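Local coordinates for protein hydrolase, HAD superfamily, subfamily III A (Legionella pneumophila, PDB 3N1U) that probably hydrolyses 3-deoxy-D-manno-octulosonate 8-phosphate to 3-deoxy-D-manno-octulosonate and phosphate, a step of lipopolysaccharide biosynthesis, with magnesium as cofactor, at residues R149-G154 with V159-D164. Numbering follows the deposited sequence.
Sequences RTERTG and VRELCD
Glu161 leaves its helix with CG opposite the backbone N (chi1 -169°) and runs on extended, which carries its carboxylate straight to the backbone of residues 150-152. Arg152, its chain stretched from CG to NE, reaches back over that carboxylate from the other segment. Two backbone amides bind the carboxylate. Backbone N of Glu151 donates to OE2 of Glu161 (2.7 Å) in a nearly straight bond, and backbone N of Arg152 donates to OE1 of Glu161 (3.1 Å), each oxygen using its syn lone pair. OE1 has a second donor, NH1 of Arg152, 2.8 Å away in a salt bridge. This nitrogen arrives from above the carboxylate plane, while OE1 lies at the edge of the guanidinium and near its plane; the two planes are turned 74° apart. Three bonds thus fix the rotation of the carboxylate, whose OE2 also lies 3.4 Å from CA of Thr150. Within the loop, OG1 of Thr150 donates to Arg152 O at 2.8 Å, in the carbonyl plane. The side chain of Thr150 also packs on Ile116 of strand 113-117, and its backbone is hydrogen-bonded to Ala134. A helix glutamate therefore ties down the loop between helix 158-169 and strand 148-149, the outermost on its side of the parallel sheet within this chain, in the Rossmann-like HAD fold.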
ATOM      1  N   ARG A 149     -21.372  -2.946  -7.402  1.00 32.36           N
ATOM      2  CA  ARG A 149     -20.058  -2.941  -6.782  1.00 33.03           C
ATOM      3  C   ARG A 149     -19.218  -1.855  -7.403  1.00 32.11           C
ATOM      4  O   ARG A 149     -19.361  -1.534  -8.606  1.00 32.75           O
ATOM      5  CB  ARG A 149     -19.350  -4.307  -6.953  1.00 34.14           C
ATOM      6  CG  ARG A 149     -18.943  -4.622  -8.395  1.00 38.88           C
ATOM      7  CD  ARG A 149     -18.207  -5.970  -8.395  1.00 40.50           C
ATOM      8  NE  ARG A 149     -19.162  -7.064  -8.196  1.00 42.32           N
ATOM      9  CZ  ARG A 149     -18.828  -8.359  -8.246  1.00 43.97           C
ATOM     10  NH1 ARG A 149     -17.557  -8.714  -8.472  1.00 40.12           N
ATOM     11  NH2 ARG A 149     -19.765  -9.292  -8.092  1.00 41.49           N
ATOM     12  N   THR A 150     -18.350  -1.261  -6.592  1.00 30.19           N
ATOM     13  CA  THR A 150     -17.463  -0.206  -7.123  1.00 30.18           C
ATOM     14  C   THR A 150     -16.289  -0.863  -7.871  1.00 32.33           C
ATOM     15  O   THR A 150     -16.003  -2.073  -7.662  1.00 30.82           O
ATOM     16  CB  THR A 150     -16.915   0.671  -5.975  1.00 29.39           C
ATOM     17  OG1 THR A 150     -16.205  -0.153  -5.025  1.00 27.56           O
ATOM     18  CG2 THR A 150     -18.104   1.403  -5.260  1.00 28.54           C
ATOM     19  N   GLU A 151     -15.619  -0.079  -8.721  1.00 32.60           N
ATOM     20  CA  GLU A 151     -14.404  -0.541  -9.394  1.00 35.20           C
ATOM     21  C   GLU A 151     -13.290  -0.472  -8.385  1.00 34.60           C
ATOM     22  O   GLU A 151     -12.456  -1.370  -8.292  1.00 33.89           O
ATOM     23  CB  GLU A 151     -14.068   0.336 -10.613  1.00 37.67           C
ATOM     24  CG  GLU A 151     -15.176   0.331 -11.678  1.00 44.85           C
ATOM     25  CD  GLU A 151     -15.294  -1.007 -12.415  1.00 54.78           C
ATOM     26  OE1 GLU A 151     -14.568  -1.181 -13.424  1.00 59.66           O
ATOM     27  OE2 GLU A 151     -16.130  -1.874 -12.010  1.00 57.65           O
ATOM     28  N   ARG A 152     -13.236   0.631  -7.646  1.00 33.33           N
ATOM     29  CA  ARG A 152     -12.153   0.829  -6.699  1.00 32.57           C
ATOM     30  C   ARG A 152     -12.333   0.047  -5.400  1.00 31.91           C
ATOM     31  O   ARG A 152     -13.459  -0.351  -5.057  1.00 31.40           O
ATOM     32  CB  ARG A 152     -11.954   2.336  -6.433  1.00 31.71           C
ATOM     33  CG  ARG A 152     -11.398   3.077  -7.666  1.00 35.76           C
ATOM     34  CD  ARG A 152     -11.877   4.548  -7.682  1.00 40.45           C
ATOM     35  NE  ARG A 152     -11.646   5.276  -8.953  1.00 42.46           N
ATOM     36  CZ  ARG A 152     -12.539   5.381  -9.942  1.00 46.58           C
ATOM     37  NH1 ARG A 152     -13.738   4.806  -9.837  1.00 45.28           N
ATOM     38  NH2 ARG A 152     -12.268   6.115 -11.031  1.00 47.03           N
ATOM     39  N   THR A 153     -11.232  -0.139  -4.663  1.00 31.24           N
ATOM     40  CA  THR A 153     -11.220  -0.863  -3.393  1.00 29.38           C
ATOM     41  C   THR A 153     -11.460   0.142  -2.248  1.00 28.41           C
ATOM     42  O   THR A 153     -11.320   1.363  -2.448  1.00 27.87           O
ATOM     43  CB  THR A 153      -9.885  -1.658  -3.132  1.00 31.68           C
ATOM     44  OG1 THR A 153      -8.829  -0.716  -3.045  1.00 32.26           O
ATOM     45  CG2 THR A 153      -9.554  -2.658  -4.317  1.00 32.81           C
ATOM     46  N   GLY A 154     -11.866  -0.381  -1.090  1.00 29.52           N
ATOM     47  CA  GLY A 154     -12.102   0.412   0.154  1.00 28.70           C
ATOM     48  C   GLY A 154     -10.835   1.207   0.466  1.00 28.72           C
ATOM     49  O   GLY A 154      -9.683   0.685   0.332  1.00 26.23           O
ATOM     50  N   VAL A 159     -15.782   4.846  -2.073  1.00 24.82           N
ATOM     51  CA  VAL A 159     -16.898   5.620  -1.558  1.00 24.21           C
ATOM     52  C   VAL A 159     -17.104   6.872  -2.416  1.00 24.24           C
ATOM     53  O   VAL A 159     -18.240   7.212  -2.710  1.00 24.72           O
ATOM     54  CB  VAL A 159     -16.623   6.013  -0.059  1.00 23.92           C
ATOM     55  CG1 VAL A 159     -17.567   7.117   0.416  1.00 25.55           C
ATOM     56  CG2 VAL A 159     -16.765   4.749   0.828  1.00 24.68           C
ATOM     57  N   ARG A 160     -16.011   7.497  -2.908  1.00 23.78           N
ATOM     58  CA  ARG A 160     -16.165   8.662  -3.789  1.00 25.01           C
ATOM     59  C   ARG A 160     -16.926   8.235  -5.073  1.00 26.08           C
ATOM     60  O   ARG A 160     -17.766   8.981  -5.595  1.00 25.32           O
ATOM     61  CB  ARG A 160     -14.776   9.180  -4.228  1.00 24.64           C
ATOM     62  CG  ARG A 160     -14.854  10.301  -5.260  1.00 25.36           C
ATOM     63  CD  ARG A 160     -15.810  11.456  -4.780  1.00 23.53           C
ATOM     64  NE  ARG A 160     -15.687  12.598  -5.662  1.00 25.31           N
ATOM     65  CZ  ARG A 160     -14.651  13.451  -5.625  1.00 28.13           C
ATOM     66  NH1 ARG A 160     -13.693  13.319  -4.705  1.00 26.18           N
ATOM     67  NH2 ARG A 160     -14.565  14.456  -6.506  1.00 29.66           N
ATOM     68  N   GLU A 161     -16.622   7.036  -5.565  1.00 25.59           N
ATOM     69  CA  GLU A 161     -17.230   6.549  -6.838  1.00 27.56           C
ATOM     70  C   GLU A 161     -18.748   6.448  -6.641  1.00 28.17           C
ATOM     71  O   GLU A 161     -19.525   6.848  -7.508  1.00 27.93           O
ATOM     72  CB  GLU A 161     -16.650   5.168  -7.129  1.00 29.29           C
ATOM     73  CG  GLU A 161     -16.918   4.574  -8.477  1.00 35.69           C
ATOM     74  CD  GLU A 161     -16.181   3.199  -8.633  1.00 31.93           C
ATOM     75  OE1 GLU A 161     -15.072   3.046  -8.107  1.00 34.94           O
ATOM     76  OE2 GLU A 161     -16.774   2.298  -9.240  1.00 37.99           O
ATOM     77  N   LEU A 162     -19.157   5.947  -5.479  1.00 26.04           N
ATOM     78  CA  LEU A 162     -20.604   5.918  -5.118  1.00 27.40           C
ATOM     79  C   LEU A 162     -21.201   7.332  -4.947  1.00 28.73           C
ATOM     80  O   LEU A 162     -22.333   7.607  -5.409  1.00 28.96           O
ATOM     81  CB  LEU A 162     -20.799   5.036  -3.854  1.00 25.47           C
ATOM     82  CG  LEU A 162     -22.238   4.939  -3.308  1.00 25.24           C
ATOM     83  CD1 LEU A 162     -23.168   4.563  -4.507  1.00 28.52           C
ATOM     84  CD2 LEU A 162     -22.231   3.888  -2.208  1.00 23.24           C
ATOM     85  N   CYS A 163     -20.473   8.215  -4.234  1.00 28.81           N
ATOM     86  CA  CYS A 163     -20.918   9.600  -4.096  1.00 28.40           C
ATOM     87  C   CYS A 163     -21.196  10.235  -5.468  1.00 28.82           C
ATOM     88  O   CYS A 163     -22.234  10.831  -5.650  1.00 28.96           O
ATOM     89  CB  CYS A 163     -19.922  10.447  -3.297  1.00 28.35           C
ATOM     90  SG  CYS A 163     -19.753   9.919  -1.616  1.00 27.47           S
ATOM     91  N   ASP A 164     -20.285  10.075  -6.414  1.00 28.41           N
ATOM     92  CA  ASP A 164     -20.387  10.659  -7.763  1.00 28.99           C
ATOM     93  C   ASP A 164     -21.544  10.029  -8.539  1.00 30.85           C
ATOM     94  O   ASP A 164     -22.293  10.750  -9.161  1.00 30.97           O
ATOM     95  CB  ASP A 164     -19.084  10.510  -8.555  1.00 31.17           C
ATOM     96  CG  ASP A 164     -17.988  11.463  -8.092  1.00 30.64           C
ATOM     97  OD1 ASP A 164     -18.223  12.287  -7.155  1.00 32.29           O
ATOM     98  OD2 ASP A 164     -16.869  11.364  -8.661  1.00 34.90           O
TER